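Local coordinates for sensor protein (PDB 3BY9) that probably works as a membrane-bound histidine kinase of a two-component system, this piece being the sensor domain that detects C4-dicarboxylates such as succinate, at residues Glu11-Leu16 / Ser241-Pro246; Gln117-Gly122 / Glu247-Ile252. One frame throughout, in Å; residues are numbered along the deposited sequence.

Interaction 1: Glu11-Leu16 / Ser241-Pro246; sequences EHQSQL and SSRPLP
R243 reaches from the strand to the helix and grips Q13 through NH2. The stronger bond runs from R243 NH2 to Q13 OE1 at 2.9 Å, with an N-H...O angle of 147°; the donor stands above the carbonyl plane of the amide rather than on a lone pair, and the amide and guanidinium planes are 44° apart. The same NH2 makes a weak bond to the backbone O of Q13, 3.4 Å away. NE is satisfied separately, donating over 2.7 Å to a water that also donates to S242 O and accepts from Q13 NE2, while NH1 forms a salt bridge with D17, one turn further along the helix. Bends at chi2 and chi3 fold the arginine back, so that the guanidinium lays one face on L16 CB, which sits 3.6 Å above its plane. Q13 NE2 gives its other proton to a second water, 3.0 Å away, which is hydrogen-bonded to S241 OG as well. The amide of Q13 is therefore engaged at both ends, and water completes the polar link to the strand. Apolar packing is added by L16 CD1, which lies 3.8 Å from S241 CB. H12 NE2 makes a weak hydrogen bond to I239 O, earlier in the same strand. With the segment axes 8.7 Å apart and inclined by 34°, the arrangement is that of a long N-terminal helix, 5-27, packed along an antiparallel sheet, as in the double-PDC sensor domains of DctB-type kinases.

Interaction 2: Gln117-Gly122 / Glu247-Ile252; sequences QYFALG and ELALTI
The F119 ring carries L250 on one face and meets backbone carbonyls at its edge. In the conformer modelled here, one of two for this leucine, L250 CD2 is 3.8 Å from the ring centroid and 28° off the ring normal, a CH-pi contact displaced toward the rim on the CZ side. At the edge, near the ring plane, CE2 lies 3.3 Å from L248 O, and A249 O is close to the same corner; the slightly positive ring hydrogens can thus face two carbonyl oxygens. F176 also meets the ring, at an inclined angle. This is packing between the two alpha/beta modules of a double-PDC sensor domain: F119 belongs to edge strand 116-121 of the five-stranded sheet, whereas 247-249 belongs to the turn linking strands 238-245 and 250-257 of the four-stranded one.

The torsion of F119 places CG between the backbone N and carbonyl carbon (chi1 51°), and the ring projects from its strand toward the turn. A249 adopts a left-handed backbone conformation, consistent with a tight reversal before the strand begins at L250. Although the touching parts run within 6° of each other, no direct hydrogen bond joins the segments: side chains of the strand pack against the backbone and side chains of the turn, and the two are not paired as strands.

Q117 extends beside the turn, its CD 3.4 Å from E247 O. Its NE2 is hydrogen-bonded to Y130 OH, and L248 CD2 approaches that nitrogen from the turn. The side chain of Y131, a succinate-binding residue, lies about 6 Å from that of F119, although no succinate is bound in this model. At the polar margin one water bridges the segments, donating to Q117 OE1 at 2.9 Å and to E247 OE1 at 2.8 Å.

The centres of interactions 1 and 2 are about 17 Å apart, and both use the hairpin of strands 238-245 and 250-257, neighbours in the four-stranded sheet. Backbone contacts across it, R243 N to I252 O at 2.8 Å and L245 N to L250 O at 2.9 Å, are probable hydrogen bonds. Along the chain the segments alternate: 11-16, 117-122, 241-246, 247-252. Interaction 1 joins the first strand to helix 5-27; interaction 2 brings the turn and the start of the second to the succinate-binding module. L248 and I252 also touch I23 of that helix. The hairpin of one module thus packs against the long helix through its strands and against the succinate-binding module through its turn.

Interaction 1: Glu11-Leu16 / Ser241-Pro246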
ATOM      1  N   GLU A  11      -5.172  25.723   7.260  1.00 13.00           N
ATOM      2  CA  GLU A  11      -3.900  25.065   7.606  1.00 11.84           C
ATOM      3  C   GLU A  11      -3.965  23.595   7.202  1.00 13.68           C
ATOM      4  O   GLU A  11      -2.985  23.029   6.723  1.00 14.35           O
ATOM      5  CB  GLU A  11      -3.635  25.175   9.116  1.00 16.09           C
ATOM      6  CG  GLU A  11      -2.376  24.408   9.603  1.00 16.27           C
ATOM      7  CD  GLU A  11      -1.064  24.771   8.860  1.00 25.72           C
ATOM      8  OE1 GLU A  11      -0.953  25.805   8.159  1.00 26.33           O
ATOM      9  OE2 GLU A  11      -0.097  23.993   8.998  1.00 32.25           O
ATOM     10  N   HIS A  12      -5.124  22.980   7.374  1.00 10.55           N
ATOM     11  CA  HIS A  12      -5.267  21.584   6.960  1.00 10.10           C
ATOM     12  C   HIS A  12      -4.933  21.465   5.473  1.00 13.00           C
ATOM     13  O   HIS A  12      -4.312  20.486   5.040  1.00 11.20           O
ATOM     14  CB  HIS A  12      -6.703  21.132   7.113  1.00 11.35           C
ATOM     15  CG  HIS A  12      -7.070  20.562   8.445  1.00 11.19           C
ATOM     16  ND1 HIS A  12      -6.240  20.540   9.562  1.00 14.16           N
ATOM     17  CD2 HIS A  12      -8.220  19.957   8.820  1.00  6.76           C
ATOM     18  CE1 HIS A  12      -6.883  19.937  10.552  1.00  7.27           C
ATOM     19  NE2 HIS A  12      -8.075  19.573  10.124  1.00 15.95           N
ATOM     20  N   GLN A  13      -5.417  22.411   4.662  1.00 12.68           N
ATOM     21  CA  GLN A  13      -5.142  22.340   3.226  1.00 13.52           C
ATOM     22  C   GLN A  13      -3.644  22.372   2.954  1.00 12.29           C
ATOM     23  O   GLN A  13      -3.150  21.680   2.072  1.00 12.74           O
ATOM     24  CB  GLN A  13      -5.847  23.475   2.462  1.00  9.96           C
ATOM     25  CG  GLN A  13      -7.363  23.253   2.322  1.00 13.24           C
ATOM     26  CD  GLN A  13      -7.669  21.950   1.604  1.00 14.08           C
ATOM     27  OE1 GLN A  13      -7.249  21.764   0.467  1.00 14.68           O
ATOM     28  NE2 GLN A  13      -8.390  21.047   2.259  1.00 12.85           N
ATOM     29  N   SER A  14      -2.907  23.169   3.724  0.50 11.41           N
ATOM     30  CA  SER A  14      -1.468  23.240   3.530  0.50 11.95           C
ATOM     31  C   SER A  14      -0.790  21.953   4.001  0.50 13.26           C
ATOM     32  O   SER A  14       0.190  21.485   3.394  0.50 14.27           O
ATOM     33  CB  SER A  14      -0.911  24.445   4.273  0.50 13.74           C
ATOM     34  OG  SER A  14      -1.290  25.637   3.603  0.50 11.62           O
ATOM     35  N   GLN A  15      -1.280  21.389   5.101  1.00 11.90           N
ATOM     36  CA  GLN A  15      -0.712  20.129   5.580  1.00 12.18           C
ATOM     37  C   GLN A  15      -0.936  19.043   4.558  1.00 13.67           C
ATOM     38  O   GLN A  15      -0.029  18.239   4.310  1.00 13.17           O
ATOM     39  CB  GLN A  15      -1.354  19.691   6.882  1.00 12.09           C
ATOM     40  CG  GLN A  15      -1.030  20.629   8.045  1.00 12.48           C
ATOM     41  CD  GLN A  15      -1.705  20.122   9.302  1.00 14.68           C
ATOM     42  OE1 GLN A  15      -1.218  19.191   9.968  1.00 17.61           O
ATOM     43  NE2 GLN A  15      -2.840  20.687   9.606  1.00 12.30           N
ATOM     44  N   LEU A  16      -2.145  19.003   3.982  1.00 11.04           N
ATOM     45  CA  LEU A  16      -2.438  17.964   2.989  1.00 10.60           C
ATOM     46  C   LEU A  16      -1.562  18.172   1.742  1.00 13.96           C
ATOM     47  O   LEU A  16      -1.096  17.202   1.105  1.00 13.41           O
ATOM     48  CB  LEU A  16      -3.950  17.978   2.593  1.00  9.45           C
ATOM     49  CG  LEU A  16      -4.910  17.527   3.722  1.00 11.13           C
ATOM     50  CD1 LEU A  16      -6.390  17.797   3.434  1.00  9.91           C
ATOM     51  CD2 LEU A  16      -4.671  16.005   3.929  1.00 12.86           C
ATOM     52  N   SER A 241     -10.059  17.088   7.460  1.00  8.30           N
ATOM     53  CA  SER A 241      -9.990  17.502   6.051  1.00 10.34           C
ATOM     54  C   SER A 241      -9.439  16.336   5.266  1.00 11.22           C
ATOM     55  O   SER A 241      -8.513  15.656   5.709  1.00 10.66           O
ATOM     56  CB  SER A 241      -9.114  18.736   5.882  1.00  9.96           C
ATOM     57  OG  SER A 241      -9.769  19.809   6.578  1.00 12.26           O
ATOM     58  N   SER A 242      -9.972  16.123   4.055  1.00  9.17           N
ATOM     59  CA  SER A 242      -9.564  14.922   3.311  1.00 10.85           C
ATOM     60  C   SER A 242      -9.201  15.255   1.898  1.00 11.77           C
ATOM     61  O   SER A 242      -9.760  16.187   1.297  1.00 13.03           O
ATOM     62  CB  SER A 242     -10.712  13.889   3.292  1.00 10.84           C
ATOM     63  OG  SER A 242     -11.052  13.529   4.639  1.00 12.73           O
ATOM     64  N   ARG A 243      -8.247  14.484   1.391  1.00  9.86           N
ATOM     65  CA  ARG A 243      -7.716  14.658   0.014  1.00 15.41           C
ATOM     66  C   ARG A 243      -7.613  13.286  -0.660  1.00 12.01           C
ATOM     67  O   ARG A 243      -6.769  12.449  -0.332  1.00 11.89           O
ATOM     68  CB  ARG A 243      -6.312  15.318   0.070  1.00 17.09           C
ATOM     69  CG  ARG A 243      -5.671  15.696  -1.281  1.00 19.65           C
ATOM     70  CD  ARG A 243      -6.313  16.923  -1.875  1.00 19.07           C
ATOM     71  NE  ARG A 243      -6.165  18.129  -1.037  1.00 17.67           N
ATOM     72  CZ  ARG A 243      -5.048  18.846  -0.879  1.00 16.64           C
ATOM     73  NH1 ARG A 243      -3.898  18.510  -1.464  1.00 17.41           N
ATOM     74  NH2 ARG A 243      -5.110  19.983  -0.181  1.00 13.51           N
ATOM     75  N   PRO A 244      -8.465  13.035  -1.666  1.00 14.82           N
ATOM     76  CA  PRO A 244      -8.331  11.720  -2.287  1.00 16.32           C
ATOM     77  C   PRO A 244      -7.126  11.737  -3.218  1.00 19.16           C
ATOM     78  O   PRO A 244      -6.749  12.809  -3.734  1.00 17.02           O
ATOM     79  CB  PRO A 244      -9.659  11.539  -3.050  1.00 21.45           C
ATOM     80  CG  PRO A 244     -10.158  12.929  -3.273  1.00 25.66           C
ATOM     81  CD  PRO A 244      -9.720  13.716  -2.055  1.00 21.06           C
ATOM     82  N   LEU A 245      -6.509  10.565  -3.390  1.00 18.74           N
ATOM     83  CA  LEU A 245      -5.376  10.368  -4.301  1.00 22.21           C
ATOM     84  C   LEU A 245      -5.835   9.146  -5.128  1.00 24.52           C
ATOM     85  O   LEU A 245      -5.416   8.008  -4.910  1.00 19.98           O
ATOM     86  CB  LEU A 245      -4.084  10.072  -3.526  1.00 24.34           C
ATOM     87  CG  LEU A 245      -3.567  11.198  -2.608  1.00 24.25           C
ATOM     88  CD1 LEU A 245      -2.277  10.778  -1.905  1.00 20.30           C
ATOM     89  CD2 LEU A 245      -3.331  12.466  -3.434  1.00 27.16           C
ATOM     90  N   PRO A 246      -6.746   9.374  -6.087  1.00 26.56           N
ATOM     91  CA  PRO A 246      -7.308   8.329  -6.958  1.00 26.14           C
ATOM     92  C   PRO A 246      -6.354   7.291  -7.524  1.00 27.30           C
ATOM     93  O   PRO A 246      -6.697   6.104  -7.582  1.00 25.12           O
ATOM     94  CB  PRO A 246      -7.985   9.136  -8.070  1.00 29.71           C
ATOM     95  CG  PRO A 246      -8.470  10.346  -7.343  1.00 32.57           C
ATOM     96  CD  PRO A 246      -7.260  10.703  -6.465  1.00 28.73           C
TER
HETATM   97  O   HOH W   1      -9.354  21.936   4.902  1.00 11.70           O
HETATM   98  O   HOH W   2      -8.434  18.618   0.393  1.00 18.54           O

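Interaction 2: Gln117-Gly122 / Glu247-Ile252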
ATOM      1  N   GLN A 117      -0.559  -1.219  -9.545  1.00  9.62           N
ATOM      2  CA  GLN A 117      -0.040  -0.882  -8.222  1.00  8.44           C
ATOM      3  C   GLN A 117      -1.075  -1.322  -7.199  1.00 10.72           C
ATOM      4  O   GLN A 117      -2.278  -1.444  -7.514  1.00 12.52           O
ATOM      5  CB  GLN A 117       0.274   0.605  -8.108  1.00 14.00           C
ATOM      6  CG  GLN A 117      -0.904   1.515  -8.402  1.00 14.22           C
ATOM      7  CD  GLN A 117      -0.413   2.949  -8.639  1.00 19.25           C
ATOM      8  OE1 GLN A 117      -0.430   3.476  -9.773  1.00 26.19           O
ATOM      9  NE2 GLN A 117       0.071   3.564  -7.584  1.00 15.01           N
ATOM     10  N   TYR A 118      -0.632  -1.541  -5.949  1.00  8.50           N
ATOM     11  CA  TYR A 118      -1.551  -2.089  -4.960  1.00  9.15           C
ATOM     12  C   TYR A 118      -0.955  -1.896  -3.578  1.00  9.95           C
ATOM     13  O   TYR A 118       0.226  -1.664  -3.460  1.00 13.09           O
ATOM     14  CB  TYR A 118      -1.653  -3.609  -5.200  1.00 10.14           C
ATOM     15  CG  TYR A 118      -2.762  -4.324  -4.427  1.00 11.55           C
ATOM     16  CD1 TYR A 118      -4.124  -3.974  -4.633  1.00 12.48           C
ATOM     17  CD2 TYR A 118      -2.464  -5.372  -3.562  1.00 12.21           C
ATOM     18  CE1 TYR A 118      -5.144  -4.657  -3.985  1.00 11.83           C
ATOM     19  CE2 TYR A 118      -3.481  -6.087  -2.901  1.00 11.15           C
ATOM     20  CZ  TYR A 118      -4.815  -5.712  -3.129  1.00 13.00           C
ATOM     21  OH  TYR A 118      -5.809  -6.448  -2.537  1.00 12.81           O
ATOM     22  N   PHE A 119      -1.779  -1.947  -2.526  1.00  9.79           N
ATOM     23  CA  PHE A 119      -1.195  -1.875  -1.170  1.00  9.44           C
ATOM     24  C   PHE A 119      -1.855  -2.999  -0.394  1.00  8.57           C
ATOM     25  O   PHE A 119      -3.004  -3.363  -0.683  1.00 10.42           O
ATOM     26  CB  PHE A 119      -1.433  -0.486  -0.492  1.00  9.35           C
ATOM     27  CG  PHE A 119      -2.863  -0.032  -0.503  1.00  8.27           C
ATOM     28  CD1 PHE A 119      -3.742  -0.441   0.491  1.00 12.63           C
ATOM     29  CD2 PHE A 119      -3.337   0.780  -1.525  1.00 15.00           C
ATOM     30  CE1 PHE A 119      -5.102  -0.035   0.464  1.00 16.45           C
ATOM     31  CE2 PHE A 119      -4.684   1.179  -1.553  1.00 17.31           C
ATOM     32  CZ  PHE A 119      -5.553   0.763  -0.552  1.00 17.40           C
ATOM     33  N   ALA A 120      -1.127  -3.585   0.559  1.00  9.39           N
ATOM     34  CA  ALA A 120      -1.671  -4.702   1.281  1.00 10.98           C
ATOM     35  C   ALA A 120      -0.815  -5.054   2.472  1.00  9.84           C
ATOM     36  O   ALA A 120       0.306  -4.561   2.619  1.00 11.87           O
ATOM     37  CB  ALA A 120      -1.674  -5.937   0.365  1.00 10.62           C
ATOM     38  N   LEU A 121      -1.375  -5.967   3.280  1.00  8.96           N
ATOM     39  CA  LEU A 121      -0.605  -6.570   4.377  1.00 10.25           C
ATOM     40  C   LEU A 121       0.022  -7.816   3.764  1.00 10.02           C
ATOM     41  O   LEU A 121      -0.687  -8.686   3.257  1.00 11.53           O
ATOM     42  CB  LEU A 121      -1.547  -6.978   5.533  1.00  9.85           C
ATOM     43  CG  LEU A 121      -0.834  -7.798   6.630  1.00 12.76           C
ATOM     44  CD1 LEU A 121       0.236  -6.967   7.349  1.00 14.68           C
ATOM     45  CD2 LEU A 121      -1.880  -8.219   7.678  1.00 15.10           C
ATOM     46  N   GLY A 122       1.363  -7.880   3.745  1.00  9.67           N
ATOM     47  CA  GLY A 122       2.090  -8.987   3.140  1.00 11.97           C
ATOM     48  C   GLY A 122       1.806 -10.354   3.742  1.00 11.20           C
ATOM     49  O   GLY A 122       1.905 -10.537   4.945  1.00 13.10           O
ATOM     50  N   GLU A 247      -5.184   7.750  -7.958  1.00 27.35           N
ATOM     51  CA  GLU A 247      -4.167   6.875  -8.545  1.00 29.18           C
ATOM     52  C   GLU A 247      -3.706   5.816  -7.589  1.00 29.44           C
ATOM     53  O   GLU A 247      -3.264   4.739  -8.011  1.00 24.79           O
ATOM     54  CB  GLU A 247      -2.943   7.692  -8.969  1.00 36.60           C
ATOM     55  CG  GLU A 247      -3.127   8.468 -10.261  1.00 47.25           C
ATOM     56  CD  GLU A 247      -1.917   9.326 -10.609  1.00 52.71           C
ATOM     57  OE1 GLU A 247      -0.775   8.820 -10.533  1.00 55.50           O
ATOM     58  OE2 GLU A 247      -2.109  10.510 -10.967  1.00 58.13           O
ATOM     59  N   LEU A 248      -3.804   6.128  -6.295  1.00 21.91           N
ATOM     60  CA  LEU A 248      -3.346   5.240  -5.224  1.00 22.78           C
ATOM     61  C   LEU A 248      -4.471   4.496  -4.547  1.00 20.08           C
ATOM     62  O   LEU A 248      -4.241   3.616  -3.719  1.00 21.26           O
ATOM     63  CB  LEU A 248      -2.624   6.065  -4.146  1.00 20.09           C
ATOM     64  CG  LEU A 248      -1.557   6.997  -4.680  1.00 13.99           C
ATOM     65  CD1 LEU A 248      -0.872   7.665  -3.483  1.00 23.70           C
ATOM     66  CD2 LEU A 248      -0.506   6.193  -5.541  1.00 20.63           C
ATOM     67  N   ALA A 249      -5.685   4.861  -4.918  1.00 19.69           N
ATOM     68  CA  ALA A 249      -6.889   4.292  -4.354  1.00 21.79           C
ATOM     69  C   ALA A 249      -6.863   4.436  -2.832  1.00 17.04           C
ATOM     70  O   ALA A 249      -7.248   3.527  -2.083  1.00 16.45           O
ATOM     71  CB  ALA A 249      -7.092   2.821  -4.792  1.00 20.85           C
ATOM     72  N   LEU A 250      -6.362   5.595  -2.386  0.50 16.16           N
ATOM     73  CA  LEU A 250      -6.273   5.963  -0.955  0.50 11.36           C
ATOM     74  C   LEU A 250      -6.650   7.427  -0.742  0.50 11.90           C
ATOM     75  O   LEU A 250      -6.358   8.276  -1.589  0.50 16.56           O
ATOM     76  CB  LEU A 250      -4.855   5.791  -0.416  0.50 13.79           C
ATOM     77  CG  LEU A 250      -4.330   4.379  -0.164  0.50 15.35           C
ATOM     78  CD1 LEU A 250      -2.825   4.443   0.147  0.50 16.29           C
ATOM     79  CD2 LEU A 250      -5.086   3.764   0.987  0.50 18.93           C
ATOM     80  N   THR A 251      -7.289   7.727   0.387  1.00 12.17           N
ATOM     81  CA  THR A 251      -7.653   9.118   0.694  1.00 10.73           C
ATOM     82  C   THR A 251      -6.819   9.488   1.935  1.00 10.43           C
ATOM     83  O   THR A 251      -6.820   8.757   2.908  1.00 12.43           O
ATOM     84  CB  THR A 251      -9.169   9.267   1.024  1.00 14.63           C
ATOM     85  OG1 THR A 251      -9.948   8.943  -0.162  1.00 14.88           O
ATOM     86  CG2 THR A 251      -9.517  10.739   1.433  1.00 12.98           C
ATOM     87  N   ILE A 252      -6.140  10.629   1.869  0.50  9.50           N
ATOM     88  CA  ILE A 252      -5.331  11.110   3.004  0.50 10.08           C
ATOM     89  C   ILE A 252      -6.231  12.032   3.827  0.50 10.86           C
ATOM     90  O   ILE A 252      -6.948  12.866   3.272  0.50 11.03           O
ATOM     91  CB  ILE A 252      -4.127  11.924   2.519  0.50 10.91           C
ATOM     92  CG1 ILE A 252      -3.349  11.126   1.465  0.50 11.42           C
ATOM     93  CG2 ILE A 252      -3.242  12.306   3.696  0.50  9.82           C
ATOM     94  CD1 ILE A 252      -2.322  11.966   0.766  0.50 25.31           C
TER
HETATM   95  O   HOH W   3      -0.057   6.117 -10.987  1.00 46.13           O